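Local atomic coordinates of protein-L-isoaspartate(D-aspartate) O-methyltransferase (Sulfolobus tokodaii, PDB entry 1VBF), a protein that probably methylates L-isoaspartyl residues of spontaneously damaged proteins with S-adenosyl-L-methionine, as part of their repair or degradation. Residues B[27-32]-B[79-84]; B[39-44]-B[54-59]. All blocks are in the same frame, centred on the assembly; numbering follows the deposited sequence.

Contact 1 (B[27-32]-B[79-84])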
ATOM      1  N   LEU B  27      -1.705 -42.791  -2.181  1.00 39.36           N
ATOM      2  CA  LEU B  27      -2.253 -43.529  -1.052  1.00 39.07           C
ATOM      3  C   LEU B  27      -2.460 -42.651   0.186  1.00 40.42           C
ATOM      4  O   LEU B  27      -3.098 -43.074   1.158  1.00 43.72           O
ATOM      5  CB  LEU B  27      -1.352 -44.718  -0.700  1.00 37.60           C
ATOM      6  CG  LEU B  27      -1.721 -46.133  -1.200  1.00 37.95           C
ATOM      7  CD1 LEU B  27      -2.538 -46.104  -2.503  1.00 34.17           C
ATOM      8  CD2 LEU B  27      -0.422 -46.921  -1.388  1.00 36.19           C
ATOM      9  N   PHE B  28      -1.928 -41.436   0.177  1.00 37.41           N
ATOM     10  CA  PHE B  28      -2.129 -40.587   1.322  1.00 34.51           C
ATOM     11  C   PHE B  28      -2.975 -39.401   0.944  1.00 36.30           C
ATOM     12  O   PHE B  28      -3.312 -38.584   1.799  1.00 36.54           O
ATOM     13  CB  PHE B  28      -0.810 -40.101   1.867  1.00 32.70           C
ATOM     14  CG  PHE B  28       0.132 -41.190   2.233  1.00 30.31           C
ATOM     15  CD1 PHE B  28       0.783 -41.918   1.245  1.00 27.72           C
ATOM     16  CD2 PHE B  28       0.427 -41.450   3.570  1.00 29.07           C
ATOM     17  CE1 PHE B  28       1.721 -42.892   1.582  1.00 26.10           C
ATOM     18  CE2 PHE B  28       1.362 -42.421   3.917  1.00 28.07           C
ATOM     19  CZ  PHE B  28       2.017 -43.141   2.915  1.00 26.10           C
ATOM     20  N   LEU B  29      -3.319 -39.305  -0.338  1.00 37.61           N
ATOM     21  CA  LEU B  29      -4.144 -38.207  -0.835  1.00 39.37           C
ATOM     22  C   LEU B  29      -5.609 -38.602  -0.993  1.00 40.56           C
ATOM     23  O   LEU B  29      -5.906 -39.735  -1.379  1.00 41.45           O
ATOM     24  CB  LEU B  29      -3.596 -37.720  -2.177  1.00 38.45           C
ATOM     25  CG  LEU B  29      -2.245 -36.999  -2.148  1.00 39.36           C
ATOM     26  CD1 LEU B  29      -1.722 -36.853  -3.567  1.00 39.81           C
ATOM     27  CD2 LEU B  29      -2.375 -35.623  -1.476  1.00 37.78           C
ATOM     28  N   PRO B  30      -6.542 -37.673  -0.703  1.00 41.33           N
ATOM     29  CA  PRO B  30      -7.989 -37.926  -0.817  1.00 43.01           C
ATOM     30  C   PRO B  30      -8.339 -38.219  -2.277  1.00 45.51           C
ATOM     31  O   PRO B  30      -7.483 -38.116  -3.158  1.00 46.87           O
ATOM     32  CB  PRO B  30      -8.629 -36.609  -0.355  1.00 41.46           C
ATOM     33  CG  PRO B  30      -7.557 -35.912   0.385  1.00 41.20           C
ATOM     34  CD  PRO B  30      -6.293 -36.272  -0.342  1.00 41.44           C
ATOM     35  N   GLU B  31      -9.599 -38.556  -2.528  1.00 46.51           N
ATOM     36  CA  GLU B  31     -10.080 -38.863  -3.871  1.00 47.44           C
ATOM     37  C   GLU B  31      -9.926 -37.671  -4.824  1.00 46.90           C
ATOM     38  O   GLU B  31      -9.352 -37.782  -5.916  1.00 45.90           O
ATOM     39  CB  GLU B  31     -11.554 -39.272  -3.772  1.00 50.80           C
ATOM     40  CG  GLU B  31     -12.278 -39.552  -5.091  1.00 55.11           C
ATOM     41  CD  GLU B  31     -11.594 -40.630  -5.917  1.00 58.57           C
ATOM     42  OE1 GLU B  31     -10.817 -41.429  -5.323  1.00 58.30           O
ATOM     43  OE2 GLU B  31     -11.843 -40.675  -7.152  1.00 58.39           O
ATOM     44  N   ASN B  32     -10.458 -36.534  -4.397  1.00 45.99           N
ATOM     45  CA  ASN B  32     -10.425 -35.288  -5.169  1.00 44.32           C
ATOM     46  C   ASN B  32      -9.034 -34.875  -5.679  1.00 41.93           C
ATOM     47  O   ASN B  32      -8.924 -34.214  -6.703  1.00 40.25           O
ATOM     48  CB  ASN B  32     -11.014 -34.158  -4.307  1.00 44.14           C
ATOM     49  CG  ASN B  32     -10.365 -34.085  -2.915  1.00 45.44           C
ATOM     50  OD1 ASN B  32     -10.449 -35.030  -2.125  1.00 46.47           O
ATOM     51  ND2 ASN B  32      -9.703 -32.974  -2.626  1.00 44.87           N
ATOM     52  N   THR B  79       2.581 -33.718  11.156  1.00 32.17           N
ATOM     53  CA  THR B  79       2.283 -34.955  10.436  1.00 32.36           C
ATOM     54  C   THR B  79       1.463 -34.775   9.166  1.00 32.12           C
ATOM     55  O   THR B  79       1.819 -35.301   8.113  1.00 32.02           O
ATOM     56  CB  THR B  79       1.558 -35.973  11.362  1.00 31.70           C
ATOM     57  OG1 THR B  79       2.350 -36.173  12.538  1.00 30.83           O
ATOM     58  CG2 THR B  79       1.372 -37.316  10.662  1.00 27.74           C
ATOM     59  N   GLY B  80       0.371 -34.036   9.256  1.00 31.93           N
ATOM     60  CA  GLY B  80      -0.443 -33.843   8.077  1.00 33.21           C
ATOM     61  C   GLY B  80      -0.978 -35.164   7.563  1.00 34.22           C
ATOM     62  O   GLY B  80      -1.448 -35.974   8.357  1.00 36.27           O
ATOM     63  N   ILE B  81      -0.898 -35.392   6.249  1.00 34.16           N
ATOM     64  CA  ILE B  81      -1.413 -36.619   5.651  1.00 32.41           C
ATOM     65  C   ILE B  81      -0.479 -37.814   5.757  1.00 32.25           C
ATOM     66  O   ILE B  81      -0.766 -38.862   5.215  1.00 33.58           O
ATOM     67  CB  ILE B  81      -1.776 -36.415   4.171  1.00 31.49           C
ATOM     68  CG1 ILE B  81      -0.507 -36.209   3.342  1.00 32.93           C
ATOM     69  CG2 ILE B  81      -2.705 -35.231   4.028  1.00 30.72           C
ATOM     70  CD1 ILE B  81      -0.759 -36.174   1.841  1.00 30.69           C
ATOM     71  N   GLY B  82       0.649 -37.659   6.430  1.00 32.79           N
ATOM     72  CA  GLY B  82       1.556 -38.782   6.616  1.00 32.96           C
ATOM     73  C   GLY B  82       2.516 -39.189   5.520  1.00 34.79           C
ATOM     74  O   GLY B  82       3.391 -40.021   5.769  1.00 35.94           O
ATOM     75  N   TYR B  83       2.378 -38.619   4.321  1.00 35.35           N
ATOM     76  CA  TYR B  83       3.272 -38.957   3.209  1.00 33.76           C
ATOM     77  C   TYR B  83       4.777 -38.704   3.448  1.00 33.31           C
ATOM     78  O   TYR B  83       5.623 -39.570   3.158  1.00 31.53           O
ATOM     79  CB  TYR B  83       2.847 -38.218   1.952  1.00 33.36           C
ATOM     80  CG  TYR B  83       3.834 -38.389   0.834  1.00 32.54           C
ATOM     81  CD1 TYR B  83       3.971 -39.612   0.186  1.00 36.52           C
ATOM     82  CD2 TYR B  83       4.685 -37.360   0.473  1.00 34.02           C
ATOM     83  CE1 TYR B  83       4.955 -39.818  -0.819  1.00 37.72           C
ATOM     84  CE2 TYR B  83       5.685 -37.545  -0.528  1.00 37.95           C
ATOM     85  CZ  TYR B  83       5.813 -38.775  -1.171  1.00 37.41           C
ATOM     86  OH  TYR B  83       6.769 -38.954  -2.159  1.00 34.21           O
ATOM     87  N   TYR B  84       5.132 -37.529   3.953  1.00 31.15           N
ATOM     88  CA  TYR B  84       6.547 -37.288   4.186  1.00 32.36           C
ATOM     89  C   TYR B  84       7.000 -38.118   5.389  1.00 32.51           C
ATOM     90  O   TYR B  84       8.189 -38.452   5.523  1.00 31.42           O
ATOM     91  CB  TYR B  84       6.843 -35.792   4.417  1.00 32.57           C
ATOM     92  CG  TYR B  84       6.536 -34.920   3.221  1.00 33.71           C
ATOM     93  CD1 TYR B  84       5.449 -34.065   3.231  1.00 33.61           C
ATOM     94  CD2 TYR B  84       7.300 -34.999   2.054  1.00 35.25           C
ATOM     95  CE1 TYR B  84       5.114 -33.321   2.135  1.00 34.52           C
ATOM     96  CE2 TYR B  84       6.970 -34.245   0.932  1.00 35.22           C
ATOM     97  CZ  TYR B  84       5.874 -33.410   0.986  1.00 36.18           C
ATOM     98  OH  TYR B  84       5.539 -32.652  -0.105  1.00 37.96           O
TER
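Phe28 lays one face of its ring over the start of helix 83-91, where Tyr83 CA stands 3.9 Å from the ring centroid in a CH-pi contact. The phenol ring of Tyr83 turns its edge toward the Phe28 face, centroids 5.9 Å apart and planes at 76°. That T-shaped pairing follows from the Tyr83 torsion, which sets CG anti to the backbone N (chi1 172°) and carries the ring beside Phe28 CD1. The edge of Phe28 meets backbone, with CD2 3.3 Å from Ile81 O, near the ring plane. Residues 79-82 form a type II' turn, closed by the hydrogen bond from Gly82 N to Thr79 O, with Gly82 as N-cap of helix 83-91; following strand 73-77 of the Rossmann-like sheet, it belongs to the glycine-rich loop that in related methyltransferases lines the S-adenosylmethionine site. In that turn Ile81 holds CG1 between its own N and carbonyl carbon (chi1 69°) and extends CD1 to Phe28 CB at 3.9 Å and to Leu29 CD2 at 3.7 Å. An alanine in place of Phe28 would take away the ring and would probably leave a gap above the helix start, with the Tyr83 edge lacking its aromatic partner. Val23, Leu112 and Ala86 also touch Phe28, and Tyr107 OH is hydrogen-bonded to Phe28 O.

Contact 2 (B[39-44]-B[54-59])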
ATOM      1  N   ALA B  39       1.767 -34.846 -10.404  1.00 41.82           N
ATOM      2  CA  ALA B  39       1.526 -33.790 -11.394  1.00 42.10           C
ATOM      3  C   ALA B  39       1.208 -32.481 -10.660  1.00 43.42           C
ATOM      4  O   ALA B  39       0.550 -32.507  -9.616  1.00 46.10           O
ATOM      5  CB  ALA B  39       0.381 -34.179 -12.294  1.00 40.20           C
ATOM      6  N   HIS B  40       1.659 -31.347 -11.195  1.00 42.59           N
ATOM      7  CA  HIS B  40       1.424 -30.046 -10.553  1.00 42.74           C
ATOM      8  C   HIS B  40       2.240 -30.022  -9.290  1.00 41.03           C
ATOM      9  O   HIS B  40       1.895 -29.400  -8.291  1.00 40.74           O
ATOM     10  CB  HIS B  40      -0.059 -29.859 -10.247  1.00 45.64           C
ATOM     11  CG  HIS B  40      -0.901 -29.855 -11.476  1.00 50.21           C
ATOM     12  ND1 HIS B  40      -0.881 -28.813 -12.379  1.00 51.30           N
ATOM     13  CD2 HIS B  40      -1.682 -30.816 -12.025  1.00 52.09           C
ATOM     14  CE1 HIS B  40      -1.610 -29.134 -13.434  1.00 53.16           C
ATOM     15  NE2 HIS B  40      -2.105 -30.344 -13.247  1.00 53.96           N
ATOM     16  N   THR B  41       3.361 -30.706  -9.390  1.00 39.90           N
ATOM     17  CA  THR B  41       4.309 -30.874  -8.319  1.00 40.32           C
ATOM     18  C   THR B  41       4.741 -29.631  -7.519  1.00 40.12           C
ATOM     19  O   THR B  41       5.310 -29.749  -6.424  1.00 38.26           O
ATOM     20  CB  THR B  41       5.496 -31.625  -8.912  1.00 40.38           C
ATOM     21  OG1 THR B  41       5.275 -33.023  -8.713  1.00 41.72           O
ATOM     22  CG2 THR B  41       6.796 -31.214  -8.304  1.00 44.35           C
ATOM     23  N   HIS B  42       4.440 -28.447  -8.039  1.00 40.76           N
ATOM     24  CA  HIS B  42       4.836 -27.218  -7.373  1.00 40.70           C
ATOM     25  C   HIS B  42       3.728 -26.593  -6.548  1.00 40.26           C
ATOM     26  O   HIS B  42       3.944 -25.585  -5.890  1.00 39.85           O
ATOM     27  CB  HIS B  42       5.377 -26.194  -8.388  1.00 41.84           C
ATOM     28  CG  HIS B  42       6.710 -26.557  -8.976  1.00 45.00           C
ATOM     29  ND1 HIS B  42       6.851 -27.472 -10.000  1.00 46.49           N
ATOM     30  CD2 HIS B  42       7.966 -26.147  -8.671  1.00 46.52           C
ATOM     31  CE1 HIS B  42       8.132 -27.610 -10.296  1.00 46.48           C
ATOM     32  NE2 HIS B  42       8.833 -26.818  -9.505  1.00 44.38           N
ATOM     33  N   GLU B  43       2.543 -27.179  -6.563  1.00 40.10           N
ATOM     34  CA  GLU B  43       1.467 -26.604  -5.777  1.00 41.63           C
ATOM     35  C   GLU B  43       1.207 -27.311  -4.451  1.00 41.50           C
ATOM     36  O   GLU B  43       1.458 -28.503  -4.309  1.00 42.02           O
ATOM     37  CB  GLU B  43       0.179 -26.629  -6.553  1.00 43.73           C
ATOM     38  CG  GLU B  43       0.242 -26.019  -7.893  1.00 49.73           C
ATOM     39  CD  GLU B  43      -1.083 -26.178  -8.588  1.00 53.60           C
ATOM     40  OE1 GLU B  43      -2.100 -25.665  -8.061  1.00 53.69           O
ATOM     41  OE2 GLU B  43      -1.106 -26.834  -9.652  1.00 57.58           O
ATOM     42  N   ALA B  44       0.676 -26.559  -3.492  1.00 40.98           N
ATOM     43  CA  ALA B  44       0.330 -27.086  -2.180  1.00 39.71           C
ATOM     44  C   ALA B  44      -1.104 -27.530  -2.332  1.00 38.79           C
ATOM     45  O   ALA B  44      -1.898 -26.822  -2.934  1.00 38.96           O
ATOM     46  CB  ALA B  44       0.432 -26.009  -1.124  1.00 37.73           C
ATOM     47  N   THR B  54       2.515 -29.472   1.884  1.00 35.96           N
ATOM     48  CA  THR B  54       3.610 -28.830   1.170  1.00 35.22           C
ATOM     49  C   THR B  54       3.723 -29.393  -0.257  1.00 36.44           C
ATOM     50  O   THR B  54       3.398 -30.568  -0.520  1.00 38.58           O
ATOM     51  CB  THR B  54       4.952 -29.064   1.858  1.00 33.83           C
ATOM     52  OG1 THR B  54       4.941 -28.491   3.166  1.00 34.82           O
ATOM     53  CG2 THR B  54       6.042 -28.425   1.079  1.00 33.79           C
ATOM     54  N   ALA B  55       4.174 -28.545  -1.174  1.00 34.60           N
ATOM     55  CA  ALA B  55       4.364 -28.938  -2.555  1.00 32.30           C
ATOM     56  C   ALA B  55       5.403 -30.049  -2.588  1.00 32.38           C
ATOM     57  O   ALA B  55       6.417 -29.997  -1.868  1.00 31.56           O
ATOM     58  CB  ALA B  55       4.845 -27.768  -3.352  1.00 32.49           C
ATOM     59  N   LEU B  56       5.154 -31.044  -3.437  1.00 31.67           N
ATOM     60  CA  LEU B  56       6.048 -32.179  -3.553  1.00 31.95           C
ATOM     61  C   LEU B  56       7.467 -31.759  -3.865  1.00 33.26           C
ATOM     62  O   LEU B  56       8.424 -32.295  -3.283  1.00 30.83           O
ATOM     63  CB  LEU B  56       5.578 -33.138  -4.641  1.00 32.36           C
ATOM     64  CG  LEU B  56       5.634 -34.654  -4.369  1.00 31.72           C
ATOM     65  CD1 LEU B  56       5.770 -35.397  -5.695  1.00 31.35           C
ATOM     66  CD2 LEU B  56       6.797 -35.010  -3.482  1.00 31.85           C
ATOM     67  N   ASN B  57       7.611 -30.822  -4.799  1.00 34.88           N
ATOM     68  CA  ASN B  57       8.941 -30.371  -5.157  1.00 36.88           C
ATOM     69  C   ASN B  57       9.630 -29.770  -3.932  1.00 35.32           C
ATOM     70  O   ASN B  57      10.816 -29.996  -3.689  1.00 35.08           O
ATOM     71  CB  ASN B  57       8.873 -29.358  -6.294  1.00 43.95           C
ATOM     72  CG  ASN B  57       9.926 -29.635  -7.390  1.00 53.16           C
ATOM     73  OD1 ASN B  57      11.146 -29.605  -7.141  1.00 56.48           O
ATOM     74  ND2 ASN B  57       9.452 -29.911  -8.611  1.00 57.36           N
ATOM     75  N   LEU B  58       8.883 -29.020  -3.138  1.00 32.85           N
ATOM     76  CA  LEU B  58       9.461 -28.421  -1.953  1.00 30.09           C
ATOM     77  C   LEU B  58       9.811 -29.496  -0.924  1.00 31.04           C
ATOM     78  O   LEU B  58      10.958 -29.546  -0.436  1.00 29.36           O
ATOM     79  CB  LEU B  58       8.486 -27.426  -1.349  1.00 27.44           C
ATOM     80  CG  LEU B  58       9.064 -26.063  -1.000  1.00 24.50           C
ATOM     81  CD1 LEU B  58       8.145 -25.424  -0.040  1.00 25.51           C
ATOM     82  CD2 LEU B  58      10.414 -26.177  -0.349  1.00 23.86           C
ATOM     83  N   GLY B  59       8.819 -30.339  -0.592  1.00 30.85           N
ATOM     84  CA  GLY B  59       9.010 -31.424   0.371  1.00 29.65           C
ATOM     85  C   GLY B  59      10.208 -32.347   0.128  1.00 28.74           C
ATOM     86  O   GLY B  59      10.997 -32.652   1.038  1.00 27.28           O
TER
HETATM   87  O   HOH W   1       2.623 -30.896  -4.346  1.00 21.96           O
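The imidazole of His42 lies with a face against the side chain of Asn57, whose CB is 4.2 Å from the ring centroid, a CH-pi contact. The two side chains run alongside each other in the same direction, ring and amide planes 30° apart. Although the CA-CB bond of His42 points away from residues 54-59, CG lies anti to the carbonyl carbon (chi1 -70°), and the ring comes back over the first helical turn. Thr41 meets the same asparagine from another side, crossing it at about a right angle with its CG2 methyl against CB and the amide, while its OG1 faces Leu56 CD1 at 3.9 Å. The backbone supplies the polar grip: Asn57 N donates to Thr41 O at 3.0 Å, nearly straight at 171°, with the donor tilted from the carbonyl plane. Ala55 CB lies 3.5 Å from His42 O, and Ala55 CA makes a CA-H...O contact of 3.4 Å with Glu43 O. A water accepts from Leu56 N at 2.7 Å and donates to Glu43 O at 2.7 Å. The type I turn from His40 to Glu43, which leads into the hairpin of strands 45-48 and 51-53, is thus set against the start of helix 56-65 that follows it; Ile7 of helix 4-10 packs on Thr41, Leu56 and Asn57. Amides at a helix start lack acceptors within their own helix, and Ala55 at the N-cap position has no polar side chain to offer, so Thr41 O and the water take Asn57 N and Leu56 N.

In the fold
Along the chain contact 2 is nested within the loop closed by contact 1: residues 27-32 come first, then 39-44, the hairpin of strands 45-48 and 51-53, residues 54-59, and finally 79-84. Their centres are 13 Å apart, and helices 83-91 (contact 1) and 56-65 (contact 2) both receive at their starts loop segments from the region between helix 14-22 and strand 45-48. Tyr84 joins them directly, its OH 3.0 Å from Thr54 O in a probable hydrogen bond, and its ring stacks on Trp141. Both reach the second subunit: Asn32 ND2 is hydrogen-bonded to Ile47 O of that chain in contact 1, and Glu43 packs on its Pro49 in contact 2.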